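Local coordinates for uncharacterized protein (Bacteroides uniformis, PDB 4JPQ) that is of unknown function but probably binds carbohydrate through a family 9 carbohydrate-binding domain, at residues 100-105 and 118-123; 94-99 and 164-169; 82-87 and 112-117; 199-204 and 211-216; 59-64 and 158-163. All coordinates share one frame; numbering follows the deposited sequence. Where two conformers were deposited one is given.

Contact 1 of 5, residues 100-105 and 118-123. With SO4 (sulfate ion), chain G.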
# COMPACT_ATOMS: atom_id res chain seq x y z
N ASP A 100 9.54 1.59 -17.12
CA ASP A 100 10.11 0.67 -16.12
C ASP A 100 10.21 1.22 -14.70
O ASP A 100 10.41 0.44 -13.77
CB ASP A 100 11.47 0.14 -16.58
CG ASP A 100 11.35 -0.73 -17.84
OD1 ASP A 100 10.23 -1.13 -18.22
OD2 ASP A 100 12.41 -1.02 -18.43
N ARG A 101 10.06 2.53 -14.53
CA ARG A 101 10.09 3.12 -13.20
C ARG A 101 8.80 2.77 -12.44
O ARG A 101 7.70 2.74 -13.02
CB ARG A 101 10.23 4.63 -13.25
CG ARG A 101 11.58 5.14 -13.74
CD ARG A 101 11.60 6.66 -13.45
NE ARG A 101 12.51 7.49 -14.26
CZ ARG A 101 13.73 7.92 -13.92
NH1 ARG A 101 14.32 7.59 -12.75
NH2 ARG A 101 14.41 8.69 -14.79
N TYR A 102 8.96 2.49 -11.15
CA TYR A 102 7.83 2.18 -10.25
C TYR A 102 8.11 2.78 -8.88
O TYR A 102 9.25 3.19 -8.59
CB TYR A 102 7.56 0.67 -10.12
CG TYR A 102 8.58 -0.08 -9.31
CD1 TYR A 102 9.81 -0.48 -9.88
CD2 TYR A 102 8.36 -0.37 -7.96
CE1 TYR A 102 10.77 -1.15 -9.12
CE2 TYR A 102 9.32 -1.03 -7.20
CZ TYR A 102 10.51 -1.43 -7.77
OH TYR A 102 11.43 -2.08 -7.01
N TYR A 103 7.06 2.79 -8.06
CA TYR A 103 7.09 3.31 -6.70
C TYR A 103 6.59 2.27 -5.72
O TYR A 103 5.77 1.43 -6.08
CB TYR A 103 6.17 4.52 -6.60
CG TYR A 103 6.58 5.68 -7.46
CD1 TYR A 103 6.16 5.77 -8.79
CD2 TYR A 103 7.36 6.71 -6.93
CE1 TYR A 103 6.52 6.87 -9.58
CE2 TYR A 103 7.72 7.81 -7.71
CZ TYR A 103 7.30 7.89 -9.03
OH TYR A 103 7.65 8.97 -9.80
N ASN A 104 7.09 2.33 -4.49
CA ASN A 104 6.62 1.46 -3.41
C ASN A 104 6.30 2.32 -2.19
O ASN A 104 7.15 3.08 -1.72
CB ASN A 104 7.61 0.34 -3.05
CG ASN A 104 8.99 0.85 -2.71
OD1 ASN A 104 9.57 1.59 -3.48
ND2 ASN A 104 9.52 0.47 -1.55
N PHE A 105 5.05 2.22 -1.73
CA PHE A 105 4.55 2.94 -0.58
C PHE A 105 4.35 1.88 0.49
O PHE A 105 3.43 1.08 0.37
CB PHE A 105 3.22 3.63 -0.90
CG PHE A 105 3.32 4.68 -1.96
CD1 PHE A 105 3.27 4.32 -3.30
CD2 PHE A 105 3.43 6.02 -1.62
CE1 PHE A 105 3.35 5.29 -4.28
CE2 PHE A 105 3.52 6.99 -2.61
CZ PHE A 105 3.47 6.63 -3.94
N GLY A 118 11.92 4.48 -8.77
CA GLY A 118 12.96 4.09 -9.75
C GLY A 118 12.73 2.74 -10.38
O GLY A 118 11.75 2.05 -10.06
N ALA A 119 13.63 2.39 -11.30
CA ALA A 119 13.61 1.11 -12.01
C ALA A 119 14.31 0.04 -11.18
O ALA A 119 15.09 0.36 -10.28
CB ALA A 119 14.28 1.24 -13.38
N VAL A 120 14.02 -1.23 -11.48
CA VAL A 120 14.68 -2.36 -10.79
C VAL A 120 16.20 -2.39 -10.94
O VAL A 120 16.89 -2.88 -10.05
CB VAL A 120 14.12 -3.75 -11.21
CG1 VAL A 120 12.66 -3.88 -10.81
CG2 VAL A 120 14.29 -4.04 -12.70
N ASN A 121 16.71 -1.86 -12.06
CA ASN A 121 18.13 -1.87 -12.40
C ASN A 121 19.02 -0.72 -11.88
O ASN A 121 20.19 -0.60 -12.28
CB ASN A 121 18.28 -2.02 -13.92
CG ASN A 121 17.69 -3.33 -14.43
OD1 ASN A 121 17.76 -4.37 -13.76
ND2 ASN A 121 17.14 -3.30 -15.63
N GLU A 122 18.48 0.10 -10.98
CA GLU A 122 19.21 1.20 -10.35
C GLU A 122 18.87 1.29 -8.87
O GLU A 122 17.86 0.72 -8.43
CB GLU A 122 18.86 2.53 -11.05
CG GLU A 122 17.39 2.99 -10.92
CD GLU A 122 17.06 4.24 -11.72
OE1 GLU A 122 17.98 4.85 -12.32
OE2 GLU A 122 15.85 4.61 -11.76
N ARG A 123 19.70 2.02 -8.12
CA ARG A 123 19.41 2.35 -6.71
C ARG A 123 18.14 3.18 -6.80
O ARG A 123 18.08 4.16 -7.56
CB ARG A 123 20.56 3.15 -6.03
CG ARG A 123 20.15 3.99 -4.82
CD ARG A 123 21.32 4.42 -3.95
NE ARG A 123 21.68 3.39 -2.95
CZ ARG A 123 21.28 3.33 -1.67
NH1 ARG A 123 20.46 4.25 -1.13
NH2 ARG A 123 21.72 2.31 -0.89
S SO4 G . 18.91 7.30 -0.70
O1 SO4 G . 19.08 6.57 -1.99
O2 SO4 G . 20.25 7.49 -0.13
O3 SO4 G . 18.24 8.61 -0.90
O4 SO4 G . 18.10 6.52 0.27
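Y102 and G118 meet as an antiparallel hydrogen-bonded pair, their CA atoms 5.5 Å apart, at the open end of the hairpin made by strands 102-108 and 113-118. Y102 N reaches G118 O at 3.0 Å (169° at the hydrogen), and G118 N returns a 3.0 Å bond to Y102 O. The tyrosine CG lies between its own backbone N and carbonyl carbon (chi1 72°), and this brings the ring beside the turn 119-122, where CE1 meets V120 CG1 at 3.7 Å, the side chains crossing at about a right angle. R101 NH1 and E122 OE2, 3.5 Å apart, attract by charge alone, since the oxygen lies well out of the guanidinium plane. That same OE2 accepts A119 N at 3.2 Å and so braces the type I turn. In the next shell, R124 makes a cation-pi contact with Y102, while Y102 OH is hydrogen-bonded to H209. A leucine in place of Y102 would probably leave H209 without this partner and R124 without its aromatic face. Chemically, backbone bonds set the pairing, and one carboxylate oxygen couples the turn to the arginine electrostatically.

Contact 2 of 5, residues 94-99 and 164-169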
# COMPACT_ATOMS: atom_id res chain seq x y z
N VAL A 94 3.40 0.54 -7.39
CA VAL A 94 2.73 1.01 -8.62
C VAL A 94 3.66 1.71 -9.63
O VAL A 94 4.52 2.48 -9.22
CB VAL A 94 1.53 1.93 -8.23
CG1 VAL A 94 1.99 3.20 -7.51
CG2 VAL A 94 0.67 2.29 -9.43
N SER A 95 3.46 1.42 -10.92
CA SER A 95 4.17 2.04 -12.05
C SER A 95 3.08 2.82 -12.78
O SER A 95 2.14 2.22 -13.31
CB SER A 95 4.80 0.98 -12.99
OG SER A 95 5.33 1.56 -14.18
N PRO A 96 3.20 4.16 -12.85
CA PRO A 96 2.10 4.94 -13.38
C PRO A 96 2.07 5.32 -14.87
O PRO A 96 1.03 5.82 -15.31
CB PRO A 96 2.23 6.22 -12.56
CG PRO A 96 3.72 6.41 -12.51
CD PRO A 96 4.35 5.04 -12.57
N GLU A 97 3.15 5.09 -15.63
CA GLU A 97 3.20 5.55 -17.02
C GLU A 97 3.56 4.46 -18.04
O GLU A 97 3.87 4.79 -19.19
CB GLU A 97 4.23 6.71 -17.12
CG GLU A 97 3.82 7.98 -17.91
CD GLU A 97 3.19 9.06 -17.01
OE1 GLU A 97 1.98 8.96 -16.69
OE2 GLU A 97 3.90 10.03 -16.65
N GLY A 98 3.51 3.19 -17.64
CA GLY A 98 3.91 2.09 -18.52
C GLY A 98 5.39 2.04 -18.89
O GLY A 98 5.75 1.40 -19.89
N ASP A 99 6.25 2.74 -18.13
CA ASP A 99 7.71 2.70 -18.31
C ASP A 99 8.22 1.79 -17.19
O ASP A 99 7.42 1.28 -16.40
CB ASP A 99 8.37 4.10 -18.31
CG ASP A 99 8.29 4.82 -16.96
OD1 ASP A 99 7.27 4.67 -16.23
OD2 ASP A 99 9.23 5.57 -16.65
N SER A 164 1.08 14.29 -7.40
CA SER A 164 2.41 14.91 -7.22
C SER A 164 3.40 14.06 -6.44
O SER A 164 4.61 14.27 -6.58
CB SER A 164 2.28 16.27 -6.54
OG SER A 164 1.61 16.15 -5.29
N ALA A 165 2.93 13.12 -5.62
CA ALA A 165 3.83 12.19 -4.88
C ALA A 165 4.57 11.21 -5.78
O ALA A 165 5.50 10.56 -5.31
CB ALA A 165 3.09 11.44 -3.80
N PHE A 166 4.18 11.08 -7.06
CA PHE A 166 4.97 10.31 -8.02
C PHE A 166 6.14 11.24 -8.41
O PHE A 166 6.21 11.76 -9.53
CB PHE A 166 4.12 9.90 -9.22
CG PHE A 166 3.01 8.94 -8.88
CD1 PHE A 166 3.29 7.74 -8.24
CD2 PHE A 166 1.71 9.19 -9.27
CE1 PHE A 166 2.27 6.84 -7.94
CE2 PHE A 166 0.69 8.28 -9.01
CZ PHE A 166 0.97 7.11 -8.33
N PHE A 167 7.08 11.36 -7.47
CA PHE A 167 8.16 12.36 -7.51
C PHE A 167 9.16 12.33 -8.65
O PHE A 167 9.88 13.31 -8.85
CB PHE A 167 8.87 12.47 -6.14
CG PHE A 167 9.69 11.26 -5.73
CD1 PHE A 167 9.11 10.18 -5.08
CD2 PHE A 167 11.06 11.25 -5.95
CE1 PHE A 167 9.87 9.09 -4.70
CE2 PHE A 167 11.84 10.16 -5.56
CZ PHE A 167 11.24 9.07 -4.93
N GLN A 168 9.21 11.21 -9.37
CA GLN A 168 10.05 11.06 -10.57
C GLN A 168 9.24 11.22 -11.88
O GLN A 168 9.78 10.93 -12.95
CB GLN A 168 10.76 9.71 -10.56
CG GLN A 168 11.69 9.47 -9.38
CD GLN A 168 12.30 8.07 -9.38
OE1 GLN A 168 11.69 7.11 -9.87
NE2 GLN A 168 13.50 7.95 -8.83
N HIS A 169 7.99 11.70 -11.81
CA HIS A 169 7.11 11.90 -12.99
C HIS A 169 6.32 13.20 -12.91
O HIS A 169 6.25 13.83 -11.85
CB HIS A 169 6.11 10.74 -13.11
CG HIS A 169 6.74 9.41 -13.40
ND1 HIS A 169 7.27 8.60 -12.42
CD2 HIS A 169 6.93 8.75 -14.57
CE1 HIS A 169 7.77 7.51 -12.97
NE2 HIS A 169 7.58 7.58 -14.27
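P96 presents its CG to the face of the H169 imidazole: the atom is 4.2 Å from the ring centroid and only 8° off the normal, a CH-pi contact over the centre of the face. At the ring edge stands the carboxylate of D99, its plane perpendicular to the imidazole (90°), with OD1 and OD2 each 3.5 Å from H169 NE2. This is close polar proximity without hydrogen-bond geometry. E97 runs alongside in the reverse sense, bringing OE2 within 3.9 Å of H169 CD2. The remaining ring nitrogen, ND1, is hydrogen-bonded to Y103 OH, which fixes the rotation of the ring. Deeper in, F166, centre of an inverse gamma turn, receives P96 CB over one face, while V94 CG1 approaches the ring edge at F166 CE1 (3.7 Å). V94 CG1 reaches it from between the valine's backbone N and carbonyl carbon (chi1 63°). An alanine replacing H169 would probably leave P96 CG without the imidazole it rests on, and Y103 OH without its bond to ND1. The contact thus grades from hydrocarbon packing at F166 to a polar rim, where two nearby carboxylates would tend to stabilise a positive charge on the imidazole if it were protonated.

Contact 3 of 5, residues 82-87 and 112-117. With SO4 (sulfate ion), chain D.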
# COMPACT_ATOMS: atom_id res chain seq x y z
N GLY A 82 11.82 4.61 7.50
CA GLY A 82 12.44 3.68 8.42
C GLY A 82 12.25 2.26 7.90
O GLY A 82 11.77 2.04 6.79
N ARG A 83 12.55 1.31 8.77
CA ARG A 83 12.56 -0.13 8.47
C ARG A 83 11.16 -0.70 8.74
O ARG A 83 10.98 -1.62 9.53
CB ARG A 83 13.70 -0.79 9.29
CG ARG A 83 15.07 -0.13 9.03
CD ARG A 83 16.19 -0.56 9.97
NE ARG A 83 16.35 -2.00 9.97
CZ ARG A 83 16.93 -2.73 9.00
NH1 ARG A 83 17.41 -2.16 7.91
NH2 ARG A 83 17.01 -4.05 9.14
N VAL A 84 10.18 -0.14 8.03
CA VAL A 84 8.75 -0.43 8.25
C VAL A 84 8.30 -1.85 7.91
O VAL A 84 7.38 -2.37 8.53
CB VAL A 84 7.82 0.60 7.54
CG1 VAL A 84 8.08 2.01 8.06
CG2 VAL A 84 7.97 0.58 6.01
N TRP A 85 8.91 -2.44 6.89
CA TRP A 85 8.64 -3.83 6.47
C TRP A 85 8.84 -4.85 7.62
O TRP A 85 8.30 -5.97 7.56
CB TRP A 85 9.48 -4.22 5.24
CG TRP A 85 10.94 -4.17 5.50
CD1 TRP A 85 11.71 -5.16 6.01
CD2 TRP A 85 11.80 -3.04 5.33
NE1 TRP A 85 13.00 -4.73 6.18
CE2 TRP A 85 13.10 -3.43 5.75
CE3 TRP A 85 11.61 -1.73 4.86
CZ2 TRP A 85 14.20 -2.57 5.71
CZ3 TRP A 85 12.71 -0.86 4.81
CH2 TRP A 85 13.99 -1.29 5.24
N GLU A 86 9.64 -4.48 8.62
CA GLU A 86 9.87 -5.32 9.82
C GLU A 86 8.72 -5.29 10.80
O GLU A 86 8.49 -6.27 11.52
CB GLU A 86 11.13 -4.89 10.54
CG GLU A 86 12.39 -5.01 9.69
CD GLU A 86 13.62 -4.59 10.42
OE1 GLU A 86 13.53 -3.85 11.43
OE2 GLU A 86 14.70 -5.00 9.97
N ASP A 87 8.04 -4.14 10.84
CA ASP A 87 6.85 -3.91 11.66
C ASP A 87 5.65 -4.50 10.90
O ASP A 87 5.80 -4.94 9.76
CB ASP A 87 6.66 -2.39 11.86
CG ASP A 87 7.80 -1.74 12.61
OD1 ASP A 87 8.30 -2.34 13.59
OD2 ASP A 87 8.19 -0.60 12.28
N ARG A 112 3.94 5.29 10.18
CA ARG A 112 5.26 5.62 9.62
C ARG A 112 5.26 5.09 8.19
O ARG A 112 4.86 3.93 7.97
CB ARG A 112 6.40 4.93 10.37
CG ARG A 112 6.58 5.24 11.83
CD ARG A 112 6.88 6.71 12.13
NE ARG A 112 5.66 7.44 12.50
CZ ARG A 112 5.05 7.36 13.69
NH1 ARG A 112 5.48 6.55 14.68
NH2 ARG A 112 3.95 8.08 13.90
N LEU A 113 5.73 5.92 7.26
CA LEU A 113 5.73 5.60 5.82
C LEU A 113 7.11 5.64 5.18
O LEU A 113 7.94 6.49 5.50
CB LEU A 113 4.86 6.61 5.10
CG LEU A 113 4.73 6.66 3.56
CD1 LEU A 113 3.98 5.45 3.03
CD2 LEU A 113 4.04 7.95 3.15
N LEU A 114 7.30 4.72 4.23
CA LEU A 114 8.49 4.63 3.39
C LEU A 114 8.02 4.71 1.94
O LEU A 114 7.03 4.05 1.56
CB LEU A 114 9.19 3.28 3.59
CG LEU A 114 10.27 2.86 2.58
CD1 LEU A 114 11.53 3.68 2.76
CD2 LEU A 114 10.59 1.38 2.71
N ILE A 115 8.73 5.52 1.14
CA ILE A 115 8.48 5.63 -0.29
C ILE A 115 9.82 5.60 -1.02
O ILE A 115 10.73 6.32 -0.63
CB ILE A 115 7.79 6.94 -0.74
CG1 ILE A 115 6.56 7.27 0.08
CG2 ILE A 115 7.38 6.83 -2.22
CD1 ILE A 115 5.96 8.63 -0.24
N GLN A 116 9.93 4.77 -2.05
CA GLN A 116 11.07 4.82 -2.95
C GLN A 116 10.52 4.90 -4.37
O GLN A 116 9.33 4.63 -4.61
CB GLN A 116 11.98 3.62 -2.84
CG GLN A 116 12.65 3.36 -1.51
CD GLN A 116 13.04 1.89 -1.41
OE1 GLN A 116 12.23 1.03 -1.02
NE2 GLN A 116 14.26 1.60 -1.79
N GLY A 117 11.40 5.30 -5.29
CA GLY A 117 11.06 5.44 -6.71
C GLY A 117 12.23 5.05 -7.60
O GLY A 117 13.38 5.25 -7.23
S SO4 D . 13.89 3.19 12.05
O1 SO4 D . 15.29 3.20 11.56
O2 SO4 D . 13.85 3.00 13.53
O3 SO4 D . 13.19 4.46 11.68
O4 SO4 D . 13.24 2.01 11.43
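Apolar contacts carry the junction between V84, W85 and L114. V84 divides its two methyls: CG2 packs on L114 CB at 3.8 Å, the side chains crossing obliquely, while CG1 meets R112, 3.8 Å from its O and 4.1 Å from its CB. The arginine touches here through its base alone, for its bent chain carries the guanidinium away to bond G143 O. L114 has CG anti to its backbone N (chi1 166°), which swings CD2 to the rim of the W85 indole, 3.7 Å from CZ3 and near the ring plane. The methyl therefore meets an edge, whereas one indole face carries R83 CA, 3.7 Å above it and offset toward the rim.

Polar interactions act within segment 82-87. R83 is the centre of an inverse gamma turn, and its N makes a nearly linear bond (177°) of 2.8 Å to O4 of a sulfate ion, probably from the crystallisation liquor and bonded also by S78 N. R83 NH2 forms a salt bridge with E86 OE2.

Around the contact, E106 of strand 102-108 touches V84, W85 and L114 alike, C89 and E91 of strand 89-95 lie against V84 and W85 respectively, and backbone bonds tie W85 to D188 and L114 to E106. The 3-10 turn 84-86 is thereby fixed beside strand 113-118 just before the chain enters strand 89-95.

Contact 4 of 5, residues 199-204 and 211-216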
# COMPACT_ATOMS: atom_id res chain seq x y z
N SER A 199 -2.19 -9.71 -6.40
CA SER A 199 -2.01 -10.44 -7.65
C SER A 199 -0.86 -11.40 -7.39
O SER A 199 0.08 -11.02 -6.64
CB SER A 199 -1.70 -9.51 -8.82
OG SER A 199 -1.57 -10.26 -10.01
N PRO A 200 -0.89 -12.63 -8.00
CA PRO A 200 0.15 -13.61 -7.67
C PRO A 200 1.55 -13.33 -8.23
O PRO A 200 1.68 -12.64 -9.24
CB PRO A 200 -0.41 -14.93 -8.23
CG PRO A 200 -1.87 -14.70 -8.39
CD PRO A 200 -1.96 -13.26 -8.79
N ILE A 201 2.55 -13.90 -7.55
CA ILE A 201 3.98 -13.77 -7.88
C ILE A 201 4.55 -15.18 -7.98
O ILE A 201 4.32 -16.00 -7.08
CB ILE A 201 4.74 -12.97 -6.79
CG1 ILE A 201 4.25 -11.52 -6.74
CG2 ILE A 201 6.25 -13.01 -7.04
CD1 ILE A 201 4.68 -10.76 -5.51
N GLY A 202 5.32 -15.43 -9.04
CA GLY A 202 5.91 -16.74 -9.33
C GLY A 202 7.42 -16.83 -9.19
O GLY A 202 8.04 -17.62 -9.89
N LEU A 203 8.00 -16.04 -8.30
CA LEU A 203 9.44 -16.07 -8.04
C LEU A 203 9.64 -17.15 -7.01
O LEU A 203 8.75 -17.38 -6.17
CB LEU A 203 9.95 -14.71 -7.57
CG LEU A 203 9.74 -13.56 -8.58
CD1 LEU A 203 10.03 -12.21 -7.95
CD2 LEU A 203 10.57 -13.76 -9.84
N GLU A 204 10.81 -17.79 -7.02
CA GLU A 204 11.14 -18.91 -6.11
C GLU A 204 11.05 -18.62 -4.60
O GLU A 204 10.93 -19.55 -3.81
CB GLU A 204 12.51 -19.54 -6.45
CG GLU A 204 13.72 -18.62 -6.31
CD GLU A 204 15.02 -19.39 -6.18
OE1 GLU A 204 15.03 -20.62 -6.38
OE2 GLU A 204 16.04 -18.74 -5.85
N PRO A 211 7.89 -5.82 -10.98
CA PRO A 211 6.92 -5.24 -11.93
C PRO A 211 6.28 -6.21 -12.93
O PRO A 211 5.16 -5.95 -13.36
CB PRO A 211 7.76 -4.20 -12.68
CG PRO A 211 8.76 -3.77 -11.69
CD PRO A 211 9.12 -5.01 -10.93
N ALA A 212 6.98 -7.28 -13.31
CA ALA A 212 6.41 -8.31 -14.20
C ALA A 212 5.14 -8.94 -13.62
O ALA A 212 4.24 -9.27 -14.38
CB ALA A 212 7.45 -9.39 -14.48
N PHE A 213 5.07 -9.08 -12.29
CA PHE A 213 3.92 -9.69 -11.60
C PHE A 213 2.83 -8.75 -11.11
O PHE A 213 1.85 -9.21 -10.51
CB PHE A 213 4.42 -10.65 -10.51
CG PHE A 213 5.11 -11.85 -11.08
CD1 PHE A 213 4.36 -12.92 -11.58
CD2 PHE A 213 6.51 -11.90 -11.18
CE1 PHE A 213 4.98 -14.02 -12.14
CE2 PHE A 213 7.14 -13.01 -11.73
CZ PHE A 213 6.37 -14.07 -12.22
N PHE A 214 2.98 -7.44 -11.38
CA PHE A 214 1.94 -6.47 -11.03
C PHE A 214 0.66 -6.74 -11.80
O PHE A 214 0.69 -7.21 -12.94
CB PHE A 214 2.29 -5.02 -11.39
CG PHE A 214 3.40 -4.37 -10.59
CD1 PHE A 214 3.82 -4.81 -9.33
CD2 PHE A 214 3.95 -3.17 -11.08
CE1 PHE A 214 4.83 -4.13 -8.65
CE2 PHE A 214 4.95 -2.48 -10.39
CZ PHE A 214 5.39 -2.96 -9.17
N GLY A 215 -0.46 -6.39 -11.17
CA GLY A 215 -1.79 -6.48 -11.75
C GLY A 215 -2.07 -5.17 -12.45
O GLY A 215 -1.21 -4.28 -12.46
N THR A 216 -3.27 -5.06 -13.01
CA THR A 216 -3.71 -3.88 -13.77
C THR A 216 -4.72 -3.07 -12.96
O THR A 216 -5.61 -3.63 -12.31
CB THR A 216 -4.31 -4.31 -15.12
OG1 THR A 216 -3.32 -5.07 -15.83
CG2 THR A 216 -4.72 -3.09 -15.96
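F213 crosses to segment 199-204 beginning at its CB, which lies 3.6 Å from P200 O and 3.9 Å from I201 CG1. CG anti to the carbonyl carbon (chi1 -68°) directs the ring along the opposing backbone. There CG lies 3.9 Å from I201 CA, whose CH-pi contact with the ring is off-centre, 4.2 Å from the centroid and 30° off the normal. CD1 approaches P200 O obliquely. The 201-202 peptide covers one ring face: G202 N stands above it, offset toward the rim, 3.4 Å from CE1 and 3.6 Å from CZ. In the family 9 fold, a beta-sandwich, this pairs the loop that follows strand 195-197 with the 3-10 turn 211-213 leading into the C-terminal strand 215-219. Farther round the ring, on the same side of its plane, CE2 reaches L203 CD2 at 4.0 Å. Behind the phenylalanine, S199 CB lies 4.1 Å from G215 N, where strand 215-219 begins, and S199 OG is hydrogen-bonded to K5 N. N41 and W42 also hold the 199-204 loop, N41 OD1 bonding I201 N and W42 NE1 bonding L203 O.

Contact 5 of 5, residues 59-64 and 158-163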
# COMPACT_ATOMS: atom_id res chain seq x y z
N GLY A 59 -9.23 12.03 -8.94
CA GLY A 59 -8.75 12.66 -10.18
C GLY A 59 -7.35 13.20 -9.90
O GLY A 59 -6.44 13.02 -10.72
N ARG A 60 -7.18 13.86 -8.75
CA ARG A 60 -5.89 14.37 -8.27
C ARG A 60 -5.22 13.41 -7.27
O ARG A 60 -4.02 13.53 -7.06
CB ARG A 60 -6.07 15.74 -7.57
CG ARG A 60 -6.91 16.78 -8.33
CD ARG A 60 -7.03 18.10 -7.57
NE ARG A 60 -7.50 17.90 -6.19
CZ ARG A 60 -7.64 18.87 -5.29
NH1 ARG A 60 -7.41 20.15 -5.59
NH2 ARG A 60 -8.06 18.56 -4.06
N GLU A 61 -5.97 12.50 -6.64
CA GLU A 61 -5.43 11.63 -5.57
C GLU A 61 -5.95 10.20 -5.59
O GLU A 61 -7.09 9.98 -5.96
CB GLU A 61 -5.83 12.22 -4.21
CG GLU A 61 -5.29 13.61 -3.91
CD GLU A 61 -6.29 14.50 -3.24
OE1 GLU A 61 -7.33 14.83 -3.88
OE2 GLU A 61 -6.04 14.87 -2.09
N ILE A 62 -5.10 9.26 -5.16
CA ILE A 62 -5.47 7.85 -5.00
C ILE A 62 -5.78 7.65 -3.53
O ILE A 62 -4.99 8.07 -2.67
CB ILE A 62 -4.32 6.88 -5.35
CG1 ILE A 62 -3.90 7.06 -6.81
CG2 ILE A 62 -4.75 5.43 -5.12
CD1 ILE A 62 -2.66 6.29 -7.20
N LEU A 63 -6.90 6.98 -3.26
CA LEU A 63 -7.39 6.71 -1.92
C LEU A 63 -7.32 5.21 -1.66
O LEU A 63 -7.96 4.43 -2.37
CB LEU A 63 -8.85 7.15 -1.83
CG LEU A 63 -9.17 8.59 -2.21
CD1 LEU A 63 -10.65 8.84 -2.01
CD2 LEU A 63 -8.35 9.59 -1.42
N LEU A 64 -6.54 4.80 -0.65
CA LEU A 64 -6.39 3.40 -0.23
C LEU A 64 -6.86 3.20 1.19
O LEU A 64 -6.54 4.02 2.04
CB LEU A 64 -4.93 2.97 -0.22
CG LEU A 64 -4.18 2.76 -1.50
CD1 LEU A 64 -2.73 2.47 -1.17
CD2 LEU A 64 -4.80 1.62 -2.28
N VAL A 158 -5.13 3.96 6.16
CA VAL A 158 -5.48 4.73 4.99
C VAL A 158 -4.30 5.53 4.50
O VAL A 158 -3.54 6.07 5.30
CB VAL A 158 -6.63 5.70 5.32
CG1 VAL A 158 -6.83 6.77 4.25
CG2 VAL A 158 -7.91 4.92 5.52
N MSE A 159 -4.19 5.62 3.18
CA MSE A 159 -3.20 6.43 2.50
C MSE A 159 -3.92 7.23 1.45
O MSE A 159 -4.71 6.67 0.68
CB MSE A 159 -2.13 5.57 1.80
CG MSE A 159 -1.17 4.93 2.78
SE MSE A 159 0.34 4.15 1.79
CE MSE A 159 -0.11 2.22 1.78
N VAL A 160 -3.67 8.53 1.42
CA VAL A 160 -4.19 9.45 0.40
C VAL A 160 -2.94 9.89 -0.38
O VAL A 160 -2.14 10.67 0.13
CB VAL A 160 -4.92 10.64 1.02
CG1 VAL A 160 -5.48 11.56 -0.06
CG2 VAL A 160 -6.02 10.16 1.94
N ILE A 161 -2.75 9.33 -1.57
CA ILE A 161 -1.54 9.56 -2.38
C ILE A 161 -1.82 10.58 -3.49
O ILE A 161 -2.46 10.24 -4.48
CB ILE A 161 -1.04 8.22 -2.97
CG1 ILE A 161 -0.70 7.23 -1.85
CG2 ILE A 161 0.19 8.44 -3.86
CD1 ILE A 161 -0.48 5.81 -2.32
N PRO A 162 -1.35 11.84 -3.32
CA PRO A 162 -1.57 12.80 -4.42
C PRO A 162 -0.74 12.44 -5.64
O PRO A 162 0.35 11.86 -5.52
CB PRO A 162 -1.08 14.14 -3.83
CG PRO A 162 -1.09 13.93 -2.37
CD PRO A 162 -0.63 12.51 -2.22
N VAL A 163 -1.24 12.83 -6.80
CA VAL A 163 -0.58 12.58 -8.08
C VAL A 163 0.87 13.16 -8.09
O VAL A 163 1.78 12.58 -8.69
CB VAL A 163 -1.49 13.10 -9.22
CG1 VAL A 163 -1.48 14.63 -9.31
CG2 VAL A 163 -1.12 12.48 -10.52
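L63 and V160 run alongside each other in the same sense, L63 CD2 meeting V160 CG1 at 3.7 Å. With CG1 anti to the valine's backbone N (chi1 -179°), this methyl comes nearest, CG2 staying slightly farther off. E61 and P162 project from the same face. E61 passes V160 at a slant, its CG 3.8 Å from P162 CA, and its bent chain takes OE2 to a hydrogen bond with S17 OG. The other face carries I62, L64, I161 and M159, the last a selenomethionine. L64 is the hub there: its CD1 touches M159 CE at 4.0 Å, the two side chains running in the same sense, and I161 CD1 at 4.2 Å. I62 and I161 meet less intimately, CB to CB at 4.3 Å.

The alternation is that of extended strands; the antiparallel pairing sets which residues face each other, with strand segments 61-64 and 158-162 at 165° and 4.5 Å apart at closest approach. I62 with I161 and L64 with M159 form the hydrogen-bonded pairs, and I62 N reaches I161 O in an almost straight bond (174°). Beyond the strand, V163 N still bonds R60 O at 2.9 Å.

Strand 50-57 flanks 61-70 on one side and strand 136-139 flanks 152-162 on the other. Helix 23-29 covers the L63 and V160 face through L26 and V23, while F92 of strand 89-95 and F105 of strand 102-108 pack against the opposite face, in the core between two layers of strands.

Overall arrangement
All five contacts fall within the one family 9 range. Contacts 1 and 2, with centres about 10 Å apart, lie on the neighbouring strands 102-108 and 89-95 respectively, and contact 3, its centre about 15 Å from that of contact 1, adds strand 113-118. Contact 5 belongs to strands 61-70 and 152-162, yet F105 of contact 1 packs on I161 and M159, and F166 of contact 2 on I62. Along the chain, contacts 1 and 3 are nested within the loop closed by contact 5, which crosses contact 2; contact 4 opens last. It does not touch contact 5, their centres about 23 Å apart, but P211 reaches Y102 and V120. Chain-distant strands are thus knitted into one compact domain.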